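Side-chain contacts in tripeptidase (Staphylococcus aureus subsp. aureus, PDB 3RZA), which probably acts as a metal-dependent tripeptidase of the M20/M25/M40 peptidase family, cleaving short peptides at a site that holds zinc: residues 62-67 with 73-78; 41-46 with 158-163; 52-57 with 154-159; 167-172 with 342-347. One frame throughout, in Å; residues are numbered along the deposited sequence.

Contact 1. Residues 62-67 with 73-78; sequences KEDEAA and GANNLV. With CA (calcium ion), chain E.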
loop_
_atom_site.group_PDB
_atom_site.type_symbol
_atom_site.label_atom_id
_atom_site.label_comp_id
_atom_site.label_asym_id
_atom_site.label_seq_id
_atom_site.Cartn_x
_atom_site.Cartn_y
_atom_site.Cartn_z
ATOM N N LYS A 62 43.797 4.638 12.094
ATOM C CA LYS A 62 43.078 4.024 13.206
ATOM C C LYS A 62 41.653 3.742 12.772
ATOM O O LYS A 62 41.104 4.455 11.915
ATOM C CB LYS A 62 43.095 4.923 14.463
ATOM C CG LYS A 62 44.527 5.266 14.964
ATOM C CD LYS A 62 44.726 5.008 16.451
ATOM C CE LYS A 62 46.108 5.500 16.945
ATOM N NZ LYS A 62 47.253 4.680 16.445
ATOM N N GLU A 63 41.081 2.683 13.366
ATOM C CA GLU A 63 39.712 2.237 13.128
ATOM C C GLU A 63 38.946 2.403 14.425
ATOM O O GLU A 63 39.491 2.155 15.483
ATOM C CB GLU A 63 39.669 0.750 12.761
ATOM C CG GLU A 63 40.407 0.377 11.504
ATOM C CD GLU A 63 40.104 -1.039 11.038
ATOM O OE1 GLU A 63 38.913 -1.429 10.959
ATOM O OE2 GLU A 63 41.063 -1.774 10.753
ATOM N N ASP A 64 37.671 2.756 14.329
ATOM C CA ASP A 64 36.769 2.749 15.496
ATOM C C ASP A 64 36.063 1.364 15.572
ATOM O O ASP A 64 36.615 0.371 15.067
ATOM C CB ASP A 64 35.819 3.974 15.440
ATOM C CG ASP A 64 34.849 3.942 14.275
ATOM O OD1 ASP A 64 34.693 2.915 13.584
ATOM O OD2 ASP A 64 34.252 4.985 14.035
ATOM N N GLU A 65 34.871 1.299 16.166
ATOM C CA GLU A 65 34.117 0.047 16.293
ATOM C C GLU A 65 32.704 0.150 15.699
ATOM O O GLU A 65 31.753 -0.465 16.211
ATOM C CB GLU A 65 34.065 -0.372 17.769
ATOM C CG GLU A 65 35.446 -0.522 18.424
ATOM C CD GLU A 65 35.394 -1.135 19.841
ATOM O OE1 GLU A 65 34.315 -1.590 20.274
ATOM O OE2 GLU A 65 36.451 -1.162 20.521
ATOM N N ALA A 66 32.587 0.876 14.585
ATOM C CA ALA A 66 31.312 1.024 13.862
ATOM C C ALA A 66 30.762 -0.303 13.315
ATOM O O ALA A 66 29.563 -0.471 13.254
ATOM C CB ALA A 66 31.466 2.023 12.732
ATOM N N ALA A 67 31.644 -1.240 12.946
ATOM C CA ALA A 67 31.228 -2.566 12.430
ATOM C C ALA A 67 30.283 -3.357 13.358
ATOM O O ALA A 67 29.502 -4.174 12.871
ATOM C CB ALA A 67 32.478 -3.440 12.052
ATOM N N GLY A 73 28.859 -2.760 7.793
ATOM C CA GLY A 73 29.717 -3.915 7.484
ATOM C C GLY A 73 31.203 -3.706 7.746
ATOM O O GLY A 73 31.982 -4.606 7.476
ATOM N N ALA A 74 31.595 -2.518 8.236
ATOM C CA ALA A 74 32.993 -2.229 8.542
ATOM C C ALA A 74 33.115 -1.019 9.456
ATOM O O ALA A 74 32.160 -0.250 9.634
ATOM C CB ALA A 74 33.830 -2.024 7.234
ATOM N N ASN A 75 34.297 -0.877 10.049
ATOM C CA ASN A 75 34.627 0.277 10.888
ATOM C C ASN A 75 34.915 1.481 10.025
ATOM O O ASN A 75 35.393 1.340 8.893
ATOM C CB ASN A 75 35.865 -0.015 11.763
ATOM C CG ASN A 75 35.688 -1.229 12.642
ATOM O OD1 ASN A 75 34.633 -1.422 13.241
ATOM N ND2 ASN A 75 36.733 -2.049 12.742
ATOM N N ASN A 76 34.699 2.670 10.584
ATOM C CA ASN A 76 35.202 3.908 9.971
ATOM C C ASN A 76 36.726 3.921 10.083
ATOM O O ASN A 76 37.271 3.283 10.970
ATOM C CB ASN A 76 34.659 5.160 10.660
ATOM C CG ASN A 76 33.145 5.202 10.729
ATOM O OD1 ASN A 76 32.466 5.221 9.710
ATOM N ND2 ASN A 76 32.616 5.262 11.940
ATOM N N LEU A 77 37.391 4.633 9.171
ATOM C CA LEU A 77 38.857 4.820 9.194
ATOM C C LEU A 77 39.142 6.291 9.481
ATOM O O LEU A 77 38.524 7.153 8.866
ATOM C CB LEU A 77 39.458 4.452 7.845
ATOM C CG LEU A 77 39.235 3.035 7.329
ATOM C CD1 LEU A 77 39.668 2.887 5.881
ATOM C CD2 LEU A 77 39.970 2.038 8.218
ATOM N N VAL A 78 40.017 6.565 10.447
ATOM C CA VAL A 78 40.550 7.904 10.704
ATOM C C VAL A 78 42.071 7.842 10.441
ATOM O O VAL A 78 42.791 7.175 11.175
ATOM C CB VAL A 78 40.254 8.362 12.160
ATOM C CG1 VAL A 78 40.844 9.764 12.432
ATOM C CG2 VAL A 78 38.733 8.343 12.437
HETATM CA CA CA E . 27.906 -5.183 11.470
HETATM O O HOH W 1 26.145 -5.797 10.101
HETATM O O HOH W 2 29.811 -6.803 10.965
HETATM O O HOH W 3 26.955 -6.525 13.494
#
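One carboxylate oxygen, D64 OD1, is gripped from both faces of its plane: A66 N of its own segment reaches it from one face and N76 N from the other. The bond from A66 N makes an Asx turn. The turn lies where the antiparallel strand pair K62-E63 with L77-V78 opens into a calcium-binding loop. K62 and V78 are a hydrogen-bonded pair, with V78 N 2.8 Å from K62 O. E63 and L77 are the next, non-hydrogen-bonded pair. On their face E63 CG lies beside L77 CD2 at 3.7 Å.

D64 OD2 takes the side-chain amide of N76 on its syn lone pair. N76 ND2 to D64 OD2 is 2.7 Å and nearly straight at 172°, although the carboxylate and amide planes are turned 71° apart. With chi1 at 66°, CG of D64 stands between its backbone N and carbonyl carbon, and from there the carboxylate reaches N76. N76 OD1 accepts from V160 N, and ND2 also bonds G168 O.

The N75 amide spans the loop. Its ND2 donates to E63 OE1 at 2.9 Å, from above the carboxylate plane. Q47 NE2 bonds the same OE1, and E63 OE2 forms a salt bridge with K51. Backbone oxygens of A67, H69 and L72 and three waters bind the calcium; A67 O is at 2.4 Å. The A67 backbone is tied to N75 as well: A67 N donates to N75 OD1 at 3.0 Å.

Contact 2. Residues 41-46 with 158-163; sequences GNESTI and ITVGEE. With CA (calcium ion), chain D.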
loop_
_atom_site.group_PDB
_atom_site.type_symbol
_atom_site.label_atom_id
_atom_site.label_comp_id
_atom_site.label_asym_id
_atom_site.label_seq_id
_atom_site.Cartn_x
_atom_site.Cartn_y
_atom_site.Cartn_z
ATOM N N GLY A 41 25.994 -0.752 4.053
ATOM C CA GLY A 41 25.941 -1.938 4.892
ATOM C C GLY A 41 26.875 -3.092 4.558
ATOM O O GLY A 41 27.080 -3.954 5.413
ATOM N N ASN A 42 27.450 -3.110 3.345
ATOM C CA ASN A 42 28.374 -4.164 2.896
ATOM C C ASN A 42 29.724 -3.578 2.506
ATOM O O ASN A 42 30.262 -3.865 1.426
ATOM C CB ASN A 42 27.763 -4.951 1.730
ATOM C CG ASN A 42 26.528 -5.745 2.135
ATOM O OD1 ASN A 42 26.336 -6.079 3.305
ATOM N ND2 ASN A 42 25.690 -6.066 1.156
ATOM N N GLU A 43 30.285 -2.797 3.430
ATOM C CA GLU A 43 31.547 -2.077 3.234
ATOM C C GLU A 43 32.784 -2.952 3.534
ATOM O O GLU A 43 33.894 -2.486 3.347
ATOM C CB GLU A 43 31.625 -0.822 4.140
ATOM C CG GLU A 43 30.547 0.237 3.912
ATOM C CD GLU A 43 29.272 0.042 4.728
ATOM O OE1 GLU A 43 29.107 -1.007 5.358
ATOM O OE2 GLU A 43 28.404 0.943 4.704
ATOM N N SER A 44 32.591 -4.200 3.996
ATOM C CA SER A 44 33.696 -5.069 4.466
ATOM C C SER A 44 34.806 -5.389 3.450
ATOM O O SER A 44 35.922 -5.694 3.850
ATOM C CB SER A 44 33.138 -6.398 5.012
ATOM O OG SER A 44 32.583 -7.167 3.992
ATOM N N THR A 45 34.500 -5.350 2.156
ATOM C CA THR A 45 35.511 -5.588 1.113
ATOM C C THR A 45 36.322 -4.333 0.777
ATOM O O THR A 45 37.555 -4.394 0.691
ATOM C CB THR A 45 34.885 -6.153 -0.151
ATOM O OG1 THR A 45 34.332 -7.428 0.145
ATOM C CG2 THR A 45 35.924 -6.337 -1.230
ATOM N N ILE A 46 35.645 -3.213 0.555
ATOM C CA ILE A 46 36.351 -1.978 0.180
ATOM C C ILE A 46 37.188 -1.385 1.352
ATOM O O ILE A 46 38.264 -0.799 1.116
ATOM C CB ILE A 46 35.390 -0.912 -0.414
ATOM C CG1 ILE A 46 36.185 0.137 -1.191
ATOM C CG2 ILE A 46 34.522 -0.263 0.687
ATOM C CD1 ILE A 46 35.324 1.106 -1.923
ATOM N N ILE A 158 37.150 8.378 6.770
ATOM C CA ILE A 158 36.433 7.586 5.755
ATOM C C ILE A 158 35.312 6.824 6.456
ATOM O O ILE A 158 35.575 5.924 7.277
ATOM C CB ILE A 158 37.355 6.595 4.986
ATOM C CG1 ILE A 158 38.743 7.193 4.702
ATOM C CG2 ILE A 158 36.689 6.148 3.699
ATOM C CD1 ILE A 158 38.744 8.535 4.007
ATOM N N THR A 159 34.064 7.207 6.162
ATOM C CA THR A 159 32.918 6.677 6.879
ATOM C C THR A 159 32.232 5.564 6.121
ATOM O O THR A 159 32.363 5.438 4.896
ATOM C CB THR A 159 31.856 7.745 7.158
ATOM O OG1 THR A 159 31.339 8.216 5.918
ATOM C CG2 THR A 159 32.440 8.860 7.910
ATOM N N VAL A 160 31.453 4.819 6.873
ATOM C CA VAL A 160 30.612 3.727 6.365
ATOM C C VAL A 160 29.174 4.163 6.601
ATOM O O VAL A 160 28.923 5.128 7.343
ATOM C CB VAL A 160 30.891 2.425 7.082
ATOM C CG1 VAL A 160 32.247 1.823 6.603
ATOM C CG2 VAL A 160 30.869 2.621 8.613
ATOM N N GLY A 161 28.240 3.541 5.891
ATOM C CA GLY A 161 26.833 3.761 6.123
ATOM C C GLY A 161 26.280 5.160 5.959
ATOM O O GLY A 161 25.215 5.438 6.495
ATOM N N GLU A 162 26.974 6.049 5.237
ATOM C CA GLU A 162 26.443 7.388 5.002
ATOM C C GLU A 162 25.087 7.340 4.301
ATOM O O GLU A 162 24.185 8.095 4.661
ATOM C CB GLU A 162 27.430 8.266 4.224
ATOM C CG GLU A 162 27.089 9.790 4.210
ATOM C CD GLU A 162 26.154 10.267 3.059
ATOM O OE1 GLU A 162 25.757 9.495 2.139
ATOM O OE2 GLU A 162 25.816 11.457 3.078
ATOM N N GLU A 163 24.948 6.407 3.368
ATOM C CA GLU A 163 23.717 6.217 2.601
ATOM C C GLU A 163 22.613 5.461 3.324
ATOM O O GLU A 163 21.551 5.325 2.772
ATOM C CB GLU A 163 24.022 5.478 1.283
ATOM C CG GLU A 163 25.075 6.115 0.423
ATOM C CD GLU A 163 24.622 7.346 -0.268
ATOM O OE1 GLU A 163 23.588 7.971 0.082
ATOM O OE2 GLU A 163 25.302 7.731 -1.240
HETATM CA CA CA D . 24.455 9.643 -1.922
HETATM O O HOH W 4 25.503 11.465 -0.458
#
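E43 OE2 is gripped by two backbone N-H groups, one from each face of its carboxylate plane. G161 N lies 2.9 Å from E43 OE2 and comes from the other segment. G41 N lies 3.0 Å from E43 OE2 and closes the loop 41-46 on itself. The bond from G161 is the more bent, with an angle of 140° at the hydrogen. E43 OE1 is held too, by G73 N.

The rest of the contact is apolar. E43 CG rests on V160 CG1 at 3.6 Å, and the two side chains pass at a slant. The E43 chain bends at chi2 (89°), which sets the carboxylate beside V160 CB, within reach of the N-H of G161. G161 has a positive phi of 60°, in the turn between strand 154-159 and the calcium ligand E163.

Two residues further on, E163 binds calcium through both oxygens, with OE2 at 2.2 Å from the ion. D129 and H366 complete the protein part of that site. D129 also binds the zinc. E43 is buried, and its three N-H bonds would be expected to stabilise a negative charge. The contact thus ties the loop before helix 46-56 to the turn that leads into the metal centre.

Contact 3. Residues 52-57 with 154-159; sequences EKFIAL and IQFVIT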
loop_
_atom_site.group_PDB
_atom_site.type_symbol
_atom_site.label_atom_id
_atom_site.label_comp_id
_atom_site.label_asym_id
_atom_site.label_seq_id
_atom_site.Cartn_x
_atom_site.Cartn_y
_atom_site.Cartn_z
ATOM N N GLU A 52 44.797 0.111 3.333
ATOM C CA GLU A 52 46.160 -0.099 2.784
ATOM C C GLU A 52 46.652 1.033 1.876
ATOM O O GLU A 52 47.844 1.336 1.874
ATOM C CB GLU A 52 46.254 -1.395 1.977
ATOM C CG GLU A 52 46.056 -2.735 2.744
ATOM C CD GLU A 52 46.852 -2.846 4.020
ATOM O OE1 GLU A 52 48.039 -2.445 4.041
ATOM O OE2 GLU A 52 46.284 -3.334 5.018
ATOM N N LYS A 53 45.748 1.618 1.088
ATOM C CA LYS A 53 46.090 2.775 0.264
ATOM C C LYS A 53 46.534 3.969 1.117
ATOM O O LYS A 53 47.531 4.597 0.797
ATOM C CB LYS A 53 44.942 3.174 -0.654
ATOM C CG LYS A 53 44.715 2.182 -1.762
ATOM C CD LYS A 53 43.619 2.589 -2.715
ATOM C CE LYS A 53 43.399 1.506 -3.781
ATOM N NZ LYS A 53 44.577 1.353 -4.688
ATOM N N PHE A 54 45.821 4.237 2.214
ATOM C CA PHE A 54 46.162 5.378 3.094
ATOM C C PHE A 54 47.460 5.159 3.866
ATOM O O PHE A 54 48.291 6.069 3.923
ATOM C CB PHE A 54 44.987 5.757 4.038
ATOM C CG PHE A 54 43.909 6.530 3.352
ATOM C CD1 PHE A 54 44.120 7.864 2.997
ATOM C CD2 PHE A 54 42.695 5.932 3.014
ATOM C CE1 PHE A 54 43.132 8.597 2.334
ATOM C CE2 PHE A 54 41.708 6.647 2.355
ATOM C CZ PHE A 54 41.923 7.988 2.010
ATOM N N ILE A 55 47.650 3.950 4.402
ATOM C CA ILE A 55 48.900 3.570 5.084
ATOM C C ILE A 55 50.100 3.637 4.137
ATOM O O ILE A 55 51.110 4.244 4.475
ATOM C CB ILE A 55 48.847 2.149 5.693
ATOM C CG1 ILE A 55 47.818 2.053 6.813
ATOM C CG2 ILE A 55 50.226 1.756 6.286
ATOM C CD1 ILE A 55 47.603 0.621 7.309
ATOM N N ALA A 56 49.969 3.044 2.946
ATOM C CA ALA A 56 51.027 3.099 1.910
ATOM C C ALA A 56 51.444 4.539 1.505
ATOM O O ALA A 56 52.593 4.762 1.121
ATOM C CB ALA A 56 50.597 2.316 0.680
ATOM N N LEU A 57 50.512 5.497 1.608
ATOM C CA LEU A 57 50.797 6.938 1.381
ATOM C C LEU A 57 51.423 7.673 2.608
ATOM O O LEU A 57 51.657 8.876 2.527
ATOM C CB LEU A 57 49.511 7.671 0.912
ATOM C CG LEU A 57 48.997 7.301 -0.493
ATOM C CD1 LEU A 57 47.590 7.758 -0.689
ATOM C CD2 LEU A 57 49.885 7.899 -1.565
ATOM N N ILE A 154 46.698 16.839 8.854
ATOM C CA ILE A 154 45.489 16.577 8.074
ATOM C C ILE A 154 44.971 15.200 8.481
ATOM O O ILE A 154 45.744 14.227 8.486
ATOM C CB ILE A 154 45.756 16.560 6.537
ATOM C CG1 ILE A 154 46.679 17.703 6.109
ATOM C CG2 ILE A 154 44.450 16.658 5.792
ATOM C CD1 ILE A 154 47.072 17.650 4.649
ATOM N N GLN A 155 43.690 15.118 8.836
ATOM C CA GLN A 155 43.009 13.826 9.038
ATOM C C GLN A 155 42.064 13.512 7.875
ATOM O O GLN A 155 41.380 14.408 7.372
ATOM C CB GLN A 155 42.266 13.794 10.368
ATOM C CG GLN A 155 43.205 13.768 11.540
ATOM C CD GLN A 155 42.519 13.513 12.859
ATOM O OE1 GLN A 155 41.514 14.134 13.167
ATOM N NE2 GLN A 155 43.090 12.633 13.666
ATOM N N PHE A 156 42.077 12.249 7.433
ATOM C CA PHE A 156 41.205 11.755 6.382
ATOM C C PHE A 156 40.260 10.773 7.041
ATOM O O PHE A 156 40.701 9.725 7.538
ATOM C CB PHE A 156 42.022 11.084 5.292
ATOM C CG PHE A 156 42.892 12.043 4.538
ATOM C CD1 PHE A 156 44.101 12.462 5.065
ATOM C CD2 PHE A 156 42.490 12.550 3.303
ATOM C CE1 PHE A 156 44.893 13.374 4.382
ATOM C CE2 PHE A 156 43.293 13.448 2.598
ATOM C CZ PHE A 156 44.485 13.864 3.133
ATOM N N VAL A 157 38.982 11.154 7.106
ATOM C CA VAL A 157 37.958 10.420 7.844
ATOM C C VAL A 157 37.067 9.712 6.823
ATOM O O VAL A 157 36.327 10.367 6.082
ATOM C CB VAL A 157 37.110 11.376 8.748
ATOM C CG1 VAL A 157 36.050 10.612 9.486
ATOM C CG2 VAL A 157 38.010 12.117 9.735
ATOM N N ILE A 158 37.150 8.378 6.770
ATOM C CA ILE A 158 36.433 7.586 5.755
ATOM C C ILE A 158 35.312 6.824 6.456
ATOM O O ILE A 158 35.575 5.924 7.277
ATOM C CB ILE A 158 37.355 6.595 4.986
ATOM C CG1 ILE A 158 38.743 7.193 4.702
ATOM C CG2 ILE A 158 36.689 6.148 3.699
ATOM C CD1 ILE A 158 38.744 8.535 4.007
ATOM N N THR A 159 34.064 7.207 6.162
ATOM C CA THR A 159 32.918 6.677 6.879
ATOM C C THR A 159 32.232 5.564 6.121
ATOM O O THR A 159 32.363 5.438 4.896
ATOM C CB THR A 159 31.856 7.745 7.158
ATOM O OG1 THR A 159 31.339 8.216 5.918
ATOM C CG2 THR A 159 32.440 8.860 7.910
#
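F54 projects from helix 46-56 and brings the far end of its ring against two residues of strand 154-159, F156 and I158. This is the tight part of the contact, and it is wholly apolar. F54 CZ touches I158 CD1 at 3.8 Å. F54 CE2 lies 3.8 Å from I158 CG1, so CE2 and CZ share the isoleucine branch. F54 CE1 meets F156 CB at 4.0 Å.

The two phenyl rings are oblique. Their centroids are 5.9 Å apart and their planes stand at 37°, so they make neither a stack nor a T-shaped pair. I158 CG1 is anti to the carbonyl carbon (chi1 -38°), and a bend at chi2 (-53°) sets CD1 by F54 CZ.

F54, F156 and I158 are buried. L141 of helix 128-147 packs on both phenylalanines, L134 of that helix on I158, and C79 of the adjacent strand on F54. The other side of helix 46-56 is different. E52, I55 and A56 are exposed and stay well clear of the strand, while K53 pairs with E32.

F156 and I158 are two apart on the strand and point to the same helix, while V157 points away. A helix packed on a sheet face in this way is typical of an alpha/beta fold, here consistent with the catalytic domain of M20 family peptidases.

Contact 4. Residues 167-172 with 342-347; sequences IGAKEL and GSDGSI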
loop_
_atom_site.group_PDB
_atom_site.type_symbol
_atom_site.label_atom_id
_atom_site.label_comp_id
_atom_site.label_asym_id
_atom_site.label_seq_id
_atom_site.Cartn_x
_atom_site.Cartn_y
_atom_site.Cartn_z
ATOM N N ILE A 167 24.991 6.793 9.396
ATOM C CA ILE A 167 25.063 5.892 10.535
ATOM C C ILE A 167 26.511 5.683 11.011
ATOM O O ILE A 167 26.755 5.626 12.220
ATOM C CB ILE A 167 24.410 4.492 10.223
ATOM C CG1 ILE A 167 22.926 4.624 9.873
ATOM C CG2 ILE A 167 24.550 3.560 11.399
ATOM C CD1 ILE A 167 22.027 5.178 11.025
ATOM N N GLY A 168 27.459 5.587 10.074
ATOM C CA GLY A 168 28.884 5.517 10.435
ATOM C C GLY A 168 29.381 6.777 11.124
ATOM O O GLY A 168 30.037 6.685 12.172
ATOM N N ALA A 169 29.044 7.945 10.566
ATOM C CA ALA A 169 29.306 9.233 11.260
ATOM C C ALA A 169 28.721 9.278 12.703
ATOM O O ALA A 169 29.373 9.797 13.627
ATOM C CB ALA A 169 28.776 10.415 10.432
ATOM N N LYS A 170 27.520 8.715 12.875
ATOM C CA LYS A 170 26.858 8.613 14.203
ATOM C C LYS A 170 27.523 7.653 15.173
ATOM O O LYS A 170 27.365 7.798 16.383
ATOM C CB LYS A 170 25.385 8.196 14.051
ATOM C CG LYS A 170 24.493 9.302 13.544
ATOM C CD LYS A 170 23.114 8.806 13.140
ATOM C CE LYS A 170 22.243 9.979 12.676
ATOM N NZ LYS A 170 21.040 9.525 11.978
ATOM N N GLU A 171 28.202 6.636 14.642
ATOM C CA GLU A 171 28.982 5.670 15.452
ATOM C C GLU A 171 30.456 6.048 15.584
ATOM O O GLU A 171 31.201 5.362 16.282
ATOM C CB GLU A 171 28.858 4.268 14.833
ATOM C CG GLU A 171 27.435 3.694 14.871
ATOM C CD GLU A 171 26.991 3.302 16.277
ATOM O OE1 GLU A 171 27.696 2.492 16.908
ATOM O OE2 GLU A 171 25.943 3.795 16.739
ATOM N N LEU A 172 30.866 7.137 14.931
ATOM C CA LEU A 172 32.250 7.599 14.954
ATOM C C LEU A 172 32.753 7.897 16.386
ATOM O O LEU A 172 32.085 8.594 17.161
ATOM C CB LEU A 172 32.401 8.848 14.069
ATOM C CG LEU A 172 33.745 9.267 13.511
ATOM C CD1 LEU A 172 34.363 8.170 12.647
ATOM C CD2 LEU A 172 33.520 10.524 12.689
ATOM N N GLY A 342 21.309 16.319 4.192
ATOM C CA GLY A 342 22.373 16.062 5.148
ATOM C C GLY A 342 23.595 15.392 4.530
ATOM O O GLY A 342 23.602 15.029 3.368
ATOM N N SER A 343 24.629 15.260 5.338
ATOM C CA SER A 343 25.868 14.576 4.965
ATOM C C SER A 343 26.560 14.263 6.268
ATOM O O SER A 343 26.074 14.677 7.345
ATOM C CB SER A 343 26.749 15.482 4.095
ATOM O OG SER A 343 27.467 16.414 4.879
ATOM N N ASP A 344 27.711 13.598 6.203
ATOM C CA ASP A 344 28.502 13.346 7.414
ATOM C C ASP A 344 28.944 14.614 8.129
ATOM O O ASP A 344 29.125 14.598 9.350
ATOM C CB ASP A 344 29.723 12.455 7.118
ATOM C CG ASP A 344 29.332 11.000 6.821
ATOM O OD1 ASP A 344 28.317 10.496 7.357
ATOM O OD2 ASP A 344 30.040 10.368 6.042
ATOM N N GLY A 345 29.096 15.697 7.370
ATOM C CA GLY A 345 29.311 17.025 7.919
ATOM C C GLY A 345 28.260 17.527 8.880
ATOM O O GLY A 345 28.591 18.274 9.782
ATOM N N SER A 346 27.003 17.106 8.687
ATOM C CA SER A 346 25.904 17.422 9.616
ATOM C C SER A 346 26.143 16.814 10.996
ATOM O O SER A 346 25.784 17.422 11.999
ATOM C CB SER A 346 24.550 16.917 9.087
ATOM O OG SER A 346 24.246 17.383 7.770
ATOM N N ILE A 347 26.739 15.614 11.036
ATOM C CA ILE A 347 27.064 14.958 12.290
ATOM C C ILE A 347 28.343 15.513 12.895
ATOM O O ILE A 347 28.395 15.753 14.112
ATOM C CB ILE A 347 27.182 13.432 12.130
ATOM C CG1 ILE A 347 25.882 12.831 11.573
ATOM C CG2 ILE A 347 27.524 12.774 13.477
ATOM C CD1 ILE A 347 24.567 13.240 12.342
HETATM O O HOH W 5 27.990 7.862 7.861
#
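A169 meets both D344 and I347, and the apolar packing is on I347. A169 CB lies 3.8 Å from I347 CB. With CG1 of I347 anti to its own carbonyl carbon (chi1 -58°) and chi2 at -51°, CD1 swings to the lysine next door. There it touches K170 CE at 4.0 Å. The K170 chain is extended and crosses I347 at about a right angle. Its amino group goes on to S307 O and G165 O. P309 of strand 299-312 also packs on I347. A methyl packs on the backbone as well: I347 CG2 rests against the carbonyl of A169, 3.5 Å from A169 O.

The polar part turns on D344. Its OD1 comes close to A169 CB, at 3.1 Å, and a water joins the two segments beside this approach. That water accepts from A169 N at 2.9 Å and donates to D344 OD1 at 2.7 Å. D344 OD2 bonds T159 OG1, so both oxygens have partners.

Capping makes the third kind. S343 sits at the N-cap of helix 344-348, and its OG accepts a weak bond from G345 N.

The D344 side chain lies about 7 Å from the zinc. Its OD1 has the water and its OD2 the threonine hydroxyl. The water thus links the backbone of helix 167-171 to an acid close to the metal centre.

Overall arrangement
Strand 154-159 joins most of the set. Contacts 2 and 3 share I158 and T159, and the strand pair of contact 1 lies beside them in the same mixed sheet, where L77 O bonds I158 N. Along the chain contact 1 is nested inside the loops closed by contacts 2 and 3, and contact 4 follows. The centres of contacts 1 and 2 are about 9 Å apart, those of contacts 3 and 4 about 18 Å. Contact 4 is tied in by T159 to D344 and by N76 to G168. Contact 3 packs helix 46-56 on the sheet, while contacts 1, 2 and 4 lie near the bound metals, so this part of the sheet serves both core packing and metal-binding loops.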